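Local coordinates for protein vaginolysin (Gardnerella vaginalis, PDB 5IMY) that probably acts as a cholesterol-binding, pore-forming toxin of the cholesterol-dependent cytolysin family, secreted to lyse host cells, at residues V221-P226 and P253-N258; N258-R263 and V346-T351; R393-W398 and E417-Y422. All coordinates share one frame; numbering follows the deposited sequence.

Contact 1 of 3, residues V221-P226 and P253-N258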
loop_
_atom_site.group_PDB
_atom_site.type_symbol
_atom_site.label_atom_id
_atom_site.label_comp_id
_atom_site.label_asym_id
_atom_site.label_seq_id
_atom_site.Cartn_x
_atom_site.Cartn_y
_atom_site.Cartn_z
ATOM N N VAL A 221 -6.915 -23.346 -42.354
ATOM C CA VAL A 221 -6.941 -23.221 -43.806
ATOM C C VAL A 221 -6.235 -21.924 -44.165
ATOM O O VAL A 221 -6.643 -20.843 -43.723
ATOM C CB VAL A 221 -8.378 -23.240 -44.352
ATOM C CG1 VAL A 221 -8.373 -23.077 -45.870
ATOM C CG2 VAL A 221 -9.079 -24.533 -43.951
ATOM N N SER A 222 -5.179 -22.028 -44.966
ATOM C CA SER A 222 -4.309 -20.903 -45.263
ATOM C C SER A 222 -4.283 -20.626 -46.759
ATOM O O SER A 222 -4.599 -21.489 -47.584
ATOM C CB SER A 222 -2.885 -21.166 -44.757
ATOM O OG SER A 222 -1.978 -20.210 -45.277
ATOM N N VAL A 223 -3.898 -19.400 -47.093
ATOM C CA VAL A 223 -3.785 -18.943 -48.473
ATOM C C VAL A 223 -2.318 -18.966 -48.877
ATOM O O VAL A 223 -1.433 -18.651 -48.071
ATOM C CB VAL A 223 -4.385 -17.531 -48.632
ATOM C CG1 VAL A 223 -3.947 -16.896 -49.945
ATOM C CG2 VAL A 223 -5.904 -17.596 -48.550
ATOM N N ASP A 224 -2.060 -19.327 -50.130
ATOM C CA ASP A 224 -0.699 -19.397 -50.634
ATOM C C ASP A 224 -0.180 -18.008 -51.001
ATOM O O ASP A 224 -0.944 -17.073 -51.255
ATOM C CB ASP A 224 -0.626 -20.316 -51.857
ATOM C CG ASP A 224 -0.060 -21.686 -51.525
ATOM O OD1 ASP A 224 0.843 -21.770 -50.666
ATOM O OD2 ASP A 224 -0.516 -22.679 -52.129
ATOM N N ALA A 225 1.145 -17.889 -51.025
ATOM C CA ALA A 225 1.808 -16.664 -51.434
ATOM C C ALA A 225 1.285 -16.223 -52.803
ATOM O O ALA A 225 1.380 -17.001 -53.765
ATOM C CB ALA A 225 3.317 -16.884 -51.496
ATOM N N PRO A 226 0.729 -15.022 -52.933
ATOM C CA PRO A 226 0.214 -14.572 -54.235
ATOM C C PRO A 226 1.277 -14.193 -55.256
ATOM O O PRO A 226 0.912 -13.700 -56.324
ATOM C CB PRO A 226 -0.628 -13.335 -53.862
ATOM C CG PRO A 226 -0.863 -13.435 -52.406
ATOM C CD PRO A 226 0.347 -14.096 -51.854
ATOM N N PRO A 253 -5.850 -2.251 -48.760
ATOM C CA PRO A 253 -6.431 -3.591 -48.863
ATOM C C PRO A 253 -5.711 -4.631 -48.018
ATOM O O PRO A 253 -4.493 -4.598 -47.829
ATOM C CB PRO A 253 -6.278 -3.910 -50.357
ATOM C CG PRO A 253 -5.066 -3.157 -50.769
ATOM C CD PRO A 253 -5.023 -1.913 -49.931
ATOM N N VAL A 254 -6.502 -5.574 -47.510
ATOM C CA VAL A 254 -6.000 -6.725 -46.772
ATOM C C VAL A 254 -6.713 -7.964 -47.293
ATOM O O VAL A 254 -7.773 -7.884 -47.918
ATOM C CB VAL A 254 -6.206 -6.589 -45.247
ATOM C CG1 VAL A 254 -5.574 -5.309 -44.737
ATOM C CG2 VAL A 254 -7.688 -6.624 -44.893
ATOM N N TYR A 255 -6.122 -9.126 -47.017
ATOM C CA TYR A 255 -6.743 -10.391 -47.377
ATOM C C TYR A 255 -6.627 -11.371 -46.219
ATOM O O TYR A 255 -5.644 -11.370 -45.473
ATOM C CB TYR A 255 -6.122 -11.000 -48.644
ATOM C CG TYR A 255 -4.676 -11.430 -48.511
ATOM C CD1 TYR A 255 -4.344 -12.755 -48.250
ATOM C CD2 TYR A 255 -3.645 -10.515 -48.666
ATOM C CE1 TYR A 255 -3.023 -13.151 -48.139
ATOM C CE2 TYR A 255 -2.323 -10.903 -48.556
ATOM C CZ TYR A 255 -2.019 -12.220 -48.295
ATOM O OH TYR A 255 -0.703 -12.602 -48.186
ATOM N N VAL A 256 -7.656 -12.203 -46.075
ATOM C CA VAL A 256 -7.686 -13.235 -45.048
ATOM C C VAL A 256 -6.639 -14.286 -45.390
ATOM O O VAL A 256 -6.871 -15.153 -46.239
ATOM C CB VAL A 256 -9.089 -13.859 -44.932
ATOM C CG1 VAL A 256 -9.129 -14.894 -43.811
ATOM C CG2 VAL A 256 -10.135 -12.770 -44.703
ATOM N N SER A 257 -5.478 -14.213 -44.736
ATOM C CA SER A 257 -4.396 -15.139 -45.055
ATOM C C SER A 257 -4.676 -16.541 -44.531
ATOM O O SER A 257 -4.228 -17.522 -45.135
ATOM C CB SER A 257 -3.070 -14.617 -44.500
ATOM O OG SER A 257 -3.281 -13.680 -43.461
ATOM N N ASN A 258 -5.406 -16.665 -43.425
ATOM C CA ASN A 258 -5.769 -17.983 -42.928
ATOM C C ASN A 258 -6.975 -17.865 -42.008
ATOM O O ASN A 258 -7.248 -16.807 -41.437
ATOM C CB ASN A 258 -4.601 -18.655 -42.194
ATOM C CG ASN A 258 -4.405 -18.117 -40.788
ATOM O OD1 ASN A 258 -5.155 -18.450 -39.870
ATOM N ND2 ASN A 258 -3.377 -17.295 -40.608
#

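Contact 2 of 3, residues N258-R263 and V346-T351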
loop_
_atom_site.group_PDB
_atom_site.type_symbol
_atom_site.label_atom_id
_atom_site.label_comp_id
_atom_site.label_asym_id
_atom_site.label_seq_id
_atom_site.Cartn_x
_atom_site.Cartn_y
_atom_site.Cartn_z
ATOM N N ASN A 258 -5.406 -16.665 -43.425
ATOM C CA ASN A 258 -5.769 -17.983 -42.928
ATOM C C ASN A 258 -6.975 -17.865 -42.008
ATOM O O ASN A 258 -7.248 -16.807 -41.437
ATOM C CB ASN A 258 -4.601 -18.655 -42.194
ATOM C CG ASN A 258 -4.405 -18.117 -40.788
ATOM O OD1 ASN A 258 -5.155 -18.450 -39.870
ATOM N ND2 ASN A 258 -3.377 -17.295 -40.608
ATOM N N VAL A 259 -7.693 -18.978 -41.882
ATOM C CA VAL A 259 -8.838 -19.096 -40.989
ATOM C C VAL A 259 -8.653 -20.353 -40.155
ATOM O O VAL A 259 -8.399 -21.434 -40.699
ATOM C CB VAL A 259 -10.168 -19.150 -41.765
ATOM C CG1 VAL A 259 -11.335 -19.467 -40.828
ATOM C CG2 VAL A 259 -10.411 -17.833 -42.483
ATOM N N ALA A 260 -8.776 -20.212 -38.839
ATOM C CA ALA A 260 -8.655 -21.336 -37.928
ATOM C C ALA A 260 -10.020 -21.975 -37.714
ATOM O O ALA A 260 -11.032 -21.281 -37.584
ATOM C CB ALA A 260 -8.068 -20.883 -36.590
ATOM N N TYR A 261 -10.040 -23.304 -37.682
ATOM C CA TYR A 261 -11.264 -24.068 -37.503
ATOM C C TYR A 261 -11.175 -24.879 -36.220
ATOM O O TYR A 261 -10.119 -25.433 -35.895
ATOM C CB TYR A 261 -11.517 -24.998 -38.694
ATOM C CG TYR A 261 -11.893 -24.270 -39.963
ATOM C CD1 TYR A 261 -13.216 -24.195 -40.376
ATOM C CD2 TYR A 261 -10.927 -23.650 -40.744
ATOM C CE1 TYR A 261 -13.567 -23.529 -41.534
ATOM C CE2 TYR A 261 -11.268 -22.979 -41.904
ATOM C CZ TYR A 261 -12.590 -22.922 -42.295
ATOM O OH TYR A 261 -12.936 -22.255 -43.448
ATOM N N GLY A 262 -12.285 -24.945 -35.495
ATOM C CA GLY A 262 -12.329 -25.736 -34.286
ATOM C C GLY A 262 -13.482 -25.403 -33.367
ATOM O O GLY A 262 -14.643 -25.397 -33.789
ATOM N N ARG A 263 -13.169 -25.125 -32.103
ATOM C CA ARG A 263 -14.176 -24.955 -31.066
ATOM C C ARG A 263 -13.827 -23.731 -30.236
ATOM O O ARG A 263 -12.681 -23.579 -29.804
ATOM C CB ARG A 263 -14.246 -26.208 -30.187
ATOM C CG ARG A 263 -15.549 -26.400 -29.439
ATOM C CD ARG A 263 -15.722 -27.863 -29.065
ATOM N NE ARG A 263 -16.654 -28.052 -27.957
ATOM C CZ ARG A 263 -16.313 -28.007 -26.672
ATOM N NH1 ARG A 263 -15.056 -27.771 -26.315
ATOM N NH2 ARG A 263 -17.235 -28.197 -25.738
ATOM N N VAL A 346 -16.218 -25.640 -37.820
ATOM C CA VAL A 346 -16.680 -24.285 -37.528
ATOM C C VAL A 346 -15.459 -23.371 -37.560
ATOM O O VAL A 346 -14.501 -23.611 -36.813
ATOM C CB VAL A 346 -17.392 -24.189 -36.168
ATOM C CG1 VAL A 346 -17.705 -22.733 -35.835
ATOM C CG2 VAL A 346 -18.674 -24.984 -36.160
ATOM N N PRO A 347 -15.438 -22.329 -38.390
ATOM C CA PRO A 347 -14.391 -21.313 -38.246
ATOM C C PRO A 347 -14.567 -20.549 -36.944
ATOM O O PRO A 347 -15.682 -20.179 -36.567
ATOM C CB PRO A 347 -14.593 -20.411 -39.468
ATOM C CG PRO A 347 -16.011 -20.624 -39.871
ATOM C CD PRO A 347 -16.326 -22.048 -39.533
ATOM N N ILE A 348 -13.451 -20.320 -36.250
ATOM C CA ILE A 348 -13.484 -19.682 -34.939
ATOM C C ILE A 348 -12.673 -18.393 -34.962
ATOM O O ILE A 348 -12.944 -17.465 -34.191
ATOM C CB ILE A 348 -12.966 -20.632 -33.842
ATOM C CG1 ILE A 348 -11.598 -21.204 -34.229
ATOM C CG2 ILE A 348 -13.973 -21.748 -33.595
ATOM C CD1 ILE A 348 -10.941 -22.024 -33.132
ATOM N N ALA A 349 -11.676 -18.321 -35.842
ATOM C CA ALA A 349 -10.816 -17.150 -35.905
ATOM C C ALA A 349 -10.297 -16.979 -37.325
ATOM O O ALA A 349 -10.246 -17.930 -38.109
ATOM C CB ALA A 349 -9.644 -17.260 -34.924
ATOM N N TYR A 350 -9.912 -15.747 -37.648
ATOM C CA TYR A 350 -9.324 -15.448 -38.944
ATOM C C TYR A 350 -8.246 -14.389 -38.779
ATOM O O TYR A 350 -8.289 -13.570 -37.858
ATOM C CB TYR A 350 -10.379 -14.977 -39.960
ATOM C CG TYR A 350 -11.005 -13.631 -39.667
ATOM C CD1 TYR A 350 -10.618 -12.496 -40.369
ATOM C CD2 TYR A 350 -12.000 -13.497 -38.707
ATOM C CE1 TYR A 350 -11.194 -11.265 -40.113
ATOM C CE2 TYR A 350 -12.580 -12.269 -38.444
ATOM C CZ TYR A 350 -12.175 -11.157 -39.150
ATOM O OH TYR A 350 -12.750 -9.936 -38.894
ATOM N N THR A 351 -7.271 -14.428 -39.682
ATOM C CA THR A 351 -6.163 -13.486 -39.708
ATOM C C THR A 351 -6.152 -12.770 -41.051
ATOM O O THR A 351 -6.420 -13.381 -42.090
ATOM C CB THR A 351 -4.825 -14.203 -39.489
ATOM O OG1 THR A 351 -4.862 -14.927 -38.254
ATOM C CG2 THR A 351 -3.671 -13.207 -39.457
#

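Contact 3 of 3, residues R393-W398 and E417-Y422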
loop_
_atom_site.group_PDB
_atom_site.type_symbol
_atom_site.label_atom_id
_atom_site.label_comp_id
_atom_site.label_asym_id
_atom_site.label_seq_id
_atom_site.Cartn_x
_atom_site.Cartn_y
_atom_site.Cartn_z
ATOM N N ARG A 393 2.308 -15.046 34.593
ATOM C CA ARG A 393 2.289 -13.810 33.827
ATOM C C ARG A 393 2.144 -14.164 32.354
ATOM O O ARG A 393 2.213 -15.330 31.968
ATOM C CB ARG A 393 3.558 -12.981 34.066
ATOM C CG ARG A 393 3.651 -12.407 35.468
ATOM C CD ARG A 393 4.776 -11.396 35.588
ATOM N NE ARG A 393 6.087 -12.032 35.678
ATOM C CZ ARG A 393 7.230 -11.367 35.817
ATOM N NH1 ARG A 393 7.227 -10.041 35.881
ATOM N NH2 ARG A 393 8.377 -12.028 35.892
ATOM N N TYR A 394 1.914 -13.157 31.525
ATOM C CA TYR A 394 1.832 -13.363 30.088
ATOM C C TYR A 394 2.708 -12.344 29.378
ATOM O O TYR A 394 2.854 -11.204 29.824
ATOM C CB TYR A 394 0.382 -13.264 29.579
ATOM C CG TYR A 394 -0.489 -14.448 29.953
ATOM C CD1 TYR A 394 -0.410 -15.645 29.249
ATOM C CD2 TYR A 394 -1.397 -14.366 31.000
ATOM C CE1 TYR A 394 -1.208 -16.725 29.582
ATOM C CE2 TYR A 394 -2.197 -15.443 31.341
ATOM C CZ TYR A 394 -2.097 -16.620 30.630
ATOM O OH TYR A 394 -2.891 -17.693 30.967
ATOM N N TYR A 395 3.311 -12.776 28.275
ATOM C CA TYR A 395 4.100 -11.901 27.408
ATOM C C TYR A 395 3.687 -12.197 25.970
ATOM O O TYR A 395 4.090 -13.213 25.396
ATOM C CB TYR A 395 5.595 -12.105 27.621
ATOM C CG TYR A 395 6.060 -11.712 29.005
ATOM C CD1 TYR A 395 6.365 -10.391 29.304
ATOM C CD2 TYR A 395 6.184 -12.658 30.010
ATOM C CE1 TYR A 395 6.789 -10.025 30.567
ATOM C CE2 TYR A 395 6.607 -12.303 31.275
ATOM C CZ TYR A 395 6.906 -10.986 31.549
ATOM O OH TYR A 395 7.327 -10.627 32.809
ATOM N N ILE A 396 2.877 -11.310 25.397
ATOM C CA ILE A 396 2.287 -11.512 24.081
ATOM C C ILE A 396 2.624 -10.302 23.220
ATOM O O ILE A 396 2.335 -9.162 23.605
ATOM C CB ILE A 396 0.765 -11.719 24.167
ATOM C CG1 ILE A 396 0.463 -13.016 24.927
ATOM C CG2 ILE A 396 0.130 -11.749 22.774
ATOM C CD1 ILE A 396 -1.002 -13.229 25.248
ATOM N N TYR A 397 3.231 -10.550 22.060
ATOM C CA TYR A 397 3.577 -9.503 21.111
ATOM C C TYR A 397 3.128 -9.917 19.716
ATOM O O TYR A 397 2.926 -11.099 19.428
ATOM C CB TYR A 397 5.086 -9.221 21.097
ATOM C CG TYR A 397 5.723 -9.121 22.466
ATOM C CD1 TYR A 397 5.973 -7.886 23.047
ATOM C CD2 TYR A 397 6.081 -10.262 23.168
ATOM C CE1 TYR A 397 6.559 -7.791 24.294
ATOM C CE2 TYR A 397 6.666 -10.178 24.415
ATOM C CZ TYR A 397 6.902 -8.942 24.972
ATOM O OH TYR A 397 7.485 -8.859 26.214
ATOM N N TRP A 398 2.980 -8.921 18.847
ATOM C CA TRP A 398 2.653 -9.167 17.449
ATOM C C TRP A 398 3.039 -7.934 16.645
ATOM O O TRP A 398 3.282 -6.858 17.196
ATOM C CB TRP A 398 1.168 -9.505 17.270
ATOM C CG TRP A 398 0.242 -8.372 17.584
ATOM C CD1 TRP A 398 -0.241 -7.446 16.709
ATOM C CD2 TRP A 398 -0.319 -8.048 18.861
ATOM N NE1 TRP A 398 -1.069 -6.565 17.359
ATOM C CE2 TRP A 398 -1.134 -6.912 18.682
ATOM C CE3 TRP A 398 -0.211 -8.606 20.140
ATOM C CZ2 TRP A 398 -1.835 -6.323 19.731
ATOM C CZ3 TRP A 398 -0.909 -8.019 21.181
ATOM C CH2 TRP A 398 -1.711 -6.890 20.970
ATOM N N GLU A 417 -1.774 -5.290 26.489
ATOM C CA GLU A 417 -1.783 -4.331 27.592
ATOM C C GLU A 417 -1.602 -5.033 28.930
ATOM O O GLU A 417 -0.949 -4.503 29.837
ATOM C CB GLU A 417 -3.081 -3.515 27.587
ATOM C CG GLU A 417 -4.303 -4.208 28.202
ATOM C CD GLU A 417 -5.456 -3.252 28.445
ATOM O OE1 GLU A 417 -5.287 -2.036 28.199
ATOM O OE2 GLU A 417 -6.528 -3.716 28.898
ATOM N N GLY A 418 -2.173 -6.226 29.071
ATOM C CA GLY A 418 -2.040 -6.986 30.294
ATOM C C GLY A 418 -0.929 -8.010 30.208
ATOM O O GLY A 418 -1.156 -9.202 30.424
ATOM N N ASN A 419 0.282 -7.553 29.892
ATOM C CA ASN A 419 1.403 -8.465 29.698
ATOM C C ASN A 419 1.966 -8.921 31.041
ATOM O O ASN A 419 1.475 -9.898 31.615
ATOM C CB ASN A 419 2.484 -7.808 28.829
ATOM C CG ASN A 419 2.627 -8.471 27.468
ATOM O OD1 ASN A 419 1.820 -9.317 27.083
ATOM N ND2 ASN A 419 3.666 -8.088 26.733
ATOM N N GLY A 420 2.974 -8.228 31.563
ATOM C CA GLY A 420 3.689 -8.711 32.726
ATOM C C GLY A 420 2.946 -8.553 34.038
ATOM O O GLY A 420 3.549 -8.197 35.056
ATOM N N LYS A 421 1.645 -8.824 34.037
ATOM C CA LYS A 421 0.818 -8.702 35.229
ATOM C C LYS A 421 0.663 -10.054 35.912
ATOM O O LYS A 421 0.602 -11.099 35.258
ATOM C CB LYS A 421 -0.562 -8.147 34.876
ATOM C CG LYS A 421 -0.586 -6.652 34.620
ATOM C CD LYS A 421 -1.897 -6.236 33.980
ATOM C CE LYS A 421 -1.972 -4.733 33.772
ATOM N NZ LYS A 421 -3.268 -4.328 33.159
ATOM N N TYR A 422 0.595 -10.021 37.239
ATOM C CA TYR A 422 0.429 -11.244 38.012
ATOM C C TYR A 422 -0.974 -11.805 37.822
ATOM O O TYR A 422 -1.969 -11.100 38.016
ATOM C CB TYR A 422 0.695 -10.978 39.493
ATOM C CG TYR A 422 2.136 -10.640 39.803
ATOM C CD1 TYR A 422 3.148 -11.560 39.569
ATOM C CD2 TYR A 422 2.484 -9.407 40.337
ATOM C CE1 TYR A 422 4.466 -11.261 39.850
ATOM C CE2 TYR A 422 3.802 -9.098 40.623
ATOM C CZ TYR A 422 4.788 -10.030 40.377
ATOM O OH TYR A 422 6.102 -9.731 40.659
#

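Contact 1 of 3, residues V221-P226 and P253-N258
Val223 sends its two methyl branches to different targets on the strand 253-258, and its first torsion explains the division. With CG1 anti to the backbone N (chi1 165°), that methyl heads for the ring of Tyr255 and meets CE1 at 4.3 Å, obliquely to the ring plane. CG2, turned beside the backbone N, instead lies 3.5 Å from the carbonyl O of Val256. One side chain thus bridges an aromatic ring and a peptide group of the opposing strand. Tyr255 comes up to meet it because its CG sits in the crowded position between backbone N and carbonyl carbon (chi1 66°). The phenol then runs on to Pro226, whose CD is 4.1 Å from OH; proline and tyrosine approach from opposite directions. The hydroxyl itself is hydrogen-bonded to Asn358, which fixes the far end of the ring.

Beside this apolar patch Val223 N bonds to Ser257 O at 2.7 Å, and just beyond Asn258 the ladder continues with a backbone bond between Val221 and Val259. Ser222 and Asn258 form an antiparallel, non-hydrogen-bonded pair with side chains on the same face. There the CB atoms stand 4.0 Å apart, while the amide end of Asn258 leads away from Ser222. The carbonyl O of Val221 receives a CA-H contact from Asn258 CA at 3.1 Å. Ser222 OG, beside its own carbonyl carbon, leans forward along the chain into a weak hydrogen bond with Val223 O.

The strands diverge quickly, 127° between their directions, as 208-223 reaches its end. Strand 116-120 flanks 221-223, where Ile116 and Leu118 touch Val223. Strand 94-96 meets 253-258 through Leu94 and Phe95, and strand 347-354 offers Ser353 to the hydroxyl of Ser257.

Contact 2 of 3, residues N258-R263 and V346-T351
Ala260 and the pair Ile348-Ala349 form the polar centre of this antiparallel contact. Ala260 N donates to Ala349 O at 2.8 Å, and Ala260 O accepts from Ile348 N at 2.9 Å; Ala349 N adds only a weak, longer bond to that same oxygen. Two residues facing one is a classic beta bulge, and beyond it Tyr261 pairs with Pro347. Further bonds hold the flanks: Thr351 N to Asn258 O, 3.0 Å, and Gly262 N to Val346 O at 2.9 Å.

Outside the ladder, the face bearing Val259, Tyr261, Pro347 and Tyr350 is largely apolar. Pro347 CB lies over the face of the Tyr261 ring, 27° off its normal, in a CH-pi contact, while Pro347 CD comes close to Tyr261 CE1. Val259 points the same way as Pro347 and lies alongside it, CG1 to CB 3.7 Å. Its other methyl, CG2, packs on Tyr350 CB. Ile348, the extra residue of the bulge, points toward the strand 258-261 and holds CG1 between backbone N and carbonyl carbon (chi1 52°), placing it 3.4 Å from Ala260 O. Ile348 CG2 lies 3.7 Å from Gly262 C. Here the chain turns a corner, and Gly262 adopts backbone angles that suit a residue without a side chain.

The cross-strand adhesion is therefore backbone hydrogen bonding, flanked mainly by apolar contacts, with the Asn258 amide set against Thr351 at one end. Other polar ends look outward for partners, Tyr350 OH to Asn104 and Arg263 NH1 to Leu332 O, which ties this sheet to its surroundings.

Contact 3 of 3, residues R393-W398 and E417-Y422
Asn419 presents its ND2 over one face of the Tyr397 ring, 3.8 Å from CZ, with the amide and ring planes 72° apart, so the amide stands steeply on the ring instead of stacking on it. The Tyr395 ring meets the same amide nitrogen and Gly420 CA obliquely, CE1 lying 4.0 Å from the latter. Its hydroxyl oxygen sits over the centre of the Arg393 guanidinium, about 3.0 Å above the plane. Gly420 O is at the edge of that guanidinium, near its plane but too distant from NH1, at 4.2 Å, for more than a loose approach.

The other end of the Asn419 amide does the polar work. OD1 accepts Ile396 N at 2.8 Å, the hydrogen arriving at an N-H...O angle of 159° with the donor tilted from the carbonyl plane. An amide side chain thereby takes up a main-chain donor of 395-398. The backbone O of Asn419 receives Tyr394 N in a longer bond of 3.3 Å, whose detail is doubtful because this carbonyl is modelled too close to Tyr394 O. Arg393 reaches across the loop with its aliphatic part: CG is 3.3 Å from Lys421 O, and CD lies near Gly420 O. A bend at chi3 (-77°) then turns the guanidinium; Arg393 also makes a cation-pi contact with Trp455.

Backbone hydrogen bonds of Trp398 with Arg414 and of Ile396 with Trp416 lead up to this loop, and Asn419 carries the attachment onward. An aromatic side chain of another protein chain meets the Tyr397 ring. The setting is the C-terminal beta-sandwich domain of cholesterol-dependent cytolysins; Trp455 belongs to the tryptophan-rich undecapeptide that, in this family, is associated with membrane binding.

From the N terminus, contact 1 comes first: it closes a loop with 26 residues between its two segments, which has one short helix and no strand. Contact 2 opens at Asn258, which the two share, and spans a longer excursion of helices and strands before 347-354 returns. The shared strand 253-261 thus has 208-223 on one flank and 347-354 on the other, and Val221 O with Val259 N probably makes a hydrogen bond joining the two contacts. Contact 3 follows in series in the beta-sandwich domain, closing a strand-rich loop; its nearest atoms are about 50 Å from those of contact 2, on the opposite side of the chain's centre. None nests inside another.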